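Local coordinates for protein lectin CEL-I, N-acetyl-D-galactosamine-specific C-type (Cucumaria echinata, PDB 1WMY) that binds N-acetyl-D-galactosamine through a bound calcium ion, as a C-type lectin of the sea cucumber, at residues Val92-Trp97 / Gly120-Asn125. Sequence-based numbering, arbitrary orientation.
Sequences VGYTKW and GAWNDN. With CA (calcium ion), chain D.
Trp97 and Trp122 meet at a single beta bridge, their CA atoms 4.5 Å apart, where the irregular segment Val92-Trp97 crosses the start of strand 122-125 with end-to-end directions 75° apart. One nearly straight backbone bond ties the two, from Trp122 N to Lys96 O at 2.8 Å. Beyond that bond the contact is made by the indole of Trp122, packed against backbone and side chains. The backbone from Thr95 to Lys96 runs across one face of it, with Lys96 N 3.6 Å above the ring plane and over its centre; this amide is buried and has no hydrogen-bonding partner. Lys96 CB makes a CH-pi contact with the five-membered ring, 4.0 Å from its centroid. Farther out on the six-membered ring, Tyr94 CE1 approaches CZ2 of Trp122 obliquely, while Thr95 CB packs against CZ3.

The edge of Trp122 around CE3 points into the face of Trp97, a T-shaped pair with planes at 80°. Trp97 has its CG anti to the carbonyl carbon (chi1 -69°), which turns its ring back to receive that edge; Trp97 CE3 lies 3.6 Å from Trp122 CB. Trp97 also sets its rim against the backbone joining Asn123 to Asp124. Beyond it, Asn123 OD1 and both O and OD1 of Asp124 bind calcium in the N-acetylgalactosamine site, where Gln101, Asp103 and Glu109 supply further ligands. Gln113 OE1 bonds Asn123 ND2, as does an MPD molecule probably from the crystallisation liquor, and Asn104 N bonds Asp124 OD2.

Strand 122-125 pairs antiparallel with strand 111-115. Leu75 of strand 70-76 touches both tryptophans, and Gln54 of helix 51-64 accepts the bond from Trp122 NE1; the contact fastens the loop segment against the sheet to which strand 122-125 belongs, near that helix.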
loop_
_atom_site.group_PDB
_atom_site.type_symbol
_atom_site.label_atom_id
_atom_site.label_comp_id
_atom_site.label_asym_id
_atom_site.label_seq_id
_atom_site.Cartn_x
_atom_site.Cartn_y
_atom_site.Cartn_z
ATOM N N VAL A 92 -16.345 -17.150 2.325
ATOM C CA VAL A 92 -16.634 -17.718 1.015
ATOM C C VAL A 92 -18.094 -17.404 0.712
ATOM O O VAL A 92 -18.945 -17.799 1.438
ATOM C CB VAL A 92 -16.398 -19.281 1.011
ATOM C CG1 VAL A 92 -16.873 -19.918 -0.333
ATOM C CG2 VAL A 92 -14.944 -19.621 1.258
ATOM N N GLY A 93 -18.340 -16.648 -0.346
ATOM C CA GLY A 93 -19.674 -16.434 -0.863
ATOM C C GLY A 93 -19.731 -17.006 -2.273
ATOM O O GLY A 93 -20.187 -18.117 -2.473
ATOM N N TYR A 94 -19.206 -16.251 -3.213
ATOM C CA TYR A 94 -18.969 -16.693 -4.600
ATOM C C TYR A 94 -18.094 -17.955 -4.700
ATOM O O TYR A 94 -17.019 -18.081 -4.009
ATOM C CB TYR A 94 -18.285 -15.563 -5.368
ATOM C CG TYR A 94 -18.031 -15.870 -6.785
ATOM C CD1 TYR A 94 -16.804 -16.317 -7.205
ATOM C CD2 TYR A 94 -19.047 -15.704 -7.761
ATOM C CE1 TYR A 94 -16.549 -16.605 -8.557
ATOM C CE2 TYR A 94 -18.788 -15.968 -9.089
ATOM C CZ TYR A 94 -17.551 -16.432 -9.484
ATOM O OH TYR A 94 -17.300 -16.668 -10.834
ATOM N N THR A 95 -18.576 -18.894 -5.536
ATOM C CA THR A 95 -17.799 -20.043 -6.014
ATOM C C THR A 95 -18.003 -20.256 -7.502
ATOM O O THR A 95 -18.979 -19.761 -8.061
ATOM C CB THR A 95 -18.170 -21.349 -5.301
ATOM O OG1 THR A 95 -19.536 -21.669 -5.564
ATOM C CG2 THR A 95 -18.083 -21.225 -3.780
ATOM N N LYS A 96 -17.042 -20.922 -8.142
ATOM C CA LYS A 96 -17.098 -21.290 -9.577
ATOM C C LYS A 96 -16.452 -22.607 -9.844
ATOM O O LYS A 96 -15.555 -22.732 -10.664
ATOM C CB LYS A 96 -16.456 -20.216 -10.450
ATOM C CG LYS A 96 -16.932 -20.223 -11.866
ATOM C CD LYS A 96 -15.965 -19.519 -12.758
ATOM C CE LYS A 96 -16.244 -19.658 -14.267
ATOM N NZ LYS A 96 -17.462 -18.985 -14.580
ATOM N N TRP A 97 -16.946 -23.588 -9.122
ATOM C CA TRP A 97 -16.483 -24.955 -9.244
ATOM C C TRP A 97 -16.782 -25.505 -10.577
ATOM O O TRP A 97 -17.903 -25.429 -11.061
ATOM C CB TRP A 97 -17.106 -25.866 -8.182
ATOM C CG TRP A 97 -16.647 -25.590 -6.773
ATOM C CD1 TRP A 97 -17.440 -25.132 -5.751
ATOM C CD2 TRP A 97 -15.318 -25.761 -6.208
ATOM N NE1 TRP A 97 -16.682 -24.933 -4.627
ATOM C CE2 TRP A 97 -15.389 -25.343 -4.859
ATOM C CE3 TRP A 97 -14.093 -26.239 -6.705
ATOM C CZ2 TRP A 97 -14.298 -25.414 -3.983
ATOM C CZ3 TRP A 97 -13.004 -26.274 -5.896
ATOM C CH2 TRP A 97 -13.100 -25.878 -4.505
ATOM N N GLY A 120 -11.723 -20.017 -16.041
ATOM C CA GLY A 120 -10.973 -20.283 -14.840
ATOM C C GLY A 120 -11.739 -21.041 -13.772
ATOM O O GLY A 120 -11.527 -20.808 -12.597
ATOM N N ALA A 121 -12.593 -21.967 -14.205
ATOM C CA ALA A 121 -13.374 -22.770 -13.294
ATOM C C ALA A 121 -12.469 -23.536 -12.312
ATOM O O ALA A 121 -11.340 -23.969 -12.641
ATOM C CB ALA A 121 -14.267 -23.789 -14.099
ATOM N N TRP A 122 -12.967 -23.685 -11.096
ATOM C CA TRP A 122 -12.129 -24.132 -9.979
ATOM C C TRP A 122 -12.016 -25.638 -9.891
ATOM O O TRP A 122 -12.951 -26.345 -10.081
ATOM C CB TRP A 122 -12.743 -23.615 -8.686
ATOM C CG TRP A 122 -12.887 -22.158 -8.613
ATOM C CD1 TRP A 122 -12.510 -21.237 -9.546
ATOM C CD2 TRP A 122 -13.403 -21.439 -7.513
ATOM N NE1 TRP A 122 -12.812 -19.964 -9.101
ATOM C CE2 TRP A 122 -13.368 -20.057 -7.852
ATOM C CE3 TRP A 122 -13.936 -21.816 -6.269
ATOM C CZ2 TRP A 122 -13.770 -19.047 -6.942
ATOM C CZ3 TRP A 122 -14.359 -20.852 -5.404
ATOM C CH2 TRP A 122 -14.275 -19.468 -5.731
ATOM N N ASN A 123 -10.822 -26.124 -9.556
ATOM C CA ASN A 123 -10.621 -27.522 -9.218
ATOM C C ASN A 123 -9.907 -27.558 -7.857
ATOM O O ASN A 123 -9.214 -26.615 -7.470
ATOM C CB ASN A 123 -9.724 -28.134 -10.267
ATOM C CG ASN A 123 -9.320 -29.539 -9.919
ATOM O OD1 ASN A 123 -10.154 -30.341 -9.561
ATOM N ND2 ASN A 123 -8.057 -29.857 -10.071
ATOM N N ASP A 124 -10.122 -28.630 -7.096
ATOM C CA ASP A 124 -9.303 -28.916 -5.940
ATOM C C ASP A 124 -8.212 -29.900 -6.353
ATOM O O ASP A 124 -8.457 -30.847 -7.099
ATOM C CB ASP A 124 -10.102 -29.463 -4.785
ATOM C CG ASP A 124 -10.866 -30.752 -5.104
ATOM O OD1 ASP A 124 -11.065 -31.068 -6.282
ATOM O OD2 ASP A 124 -11.307 -31.466 -4.178
ATOM N N ASN A 125 -7.017 -29.694 -5.818
ATOM C CA ASN A 125 -5.900 -30.515 -6.167
ATOM C C ASN A 125 -5.041 -30.780 -4.914
ATOM O O ASN A 125 -5.346 -30.344 -3.813
ATOM C CB ASN A 125 -5.135 -29.835 -7.291
ATOM C CG ASN A 125 -4.427 -30.812 -8.227
ATOM O OD1 ASN A 125 -3.867 -31.829 -7.811
ATOM N ND2 ASN A 125 -4.342 -30.420 -9.483
HETATM CA CA CA D . -10.230 -32.343 -8.070
#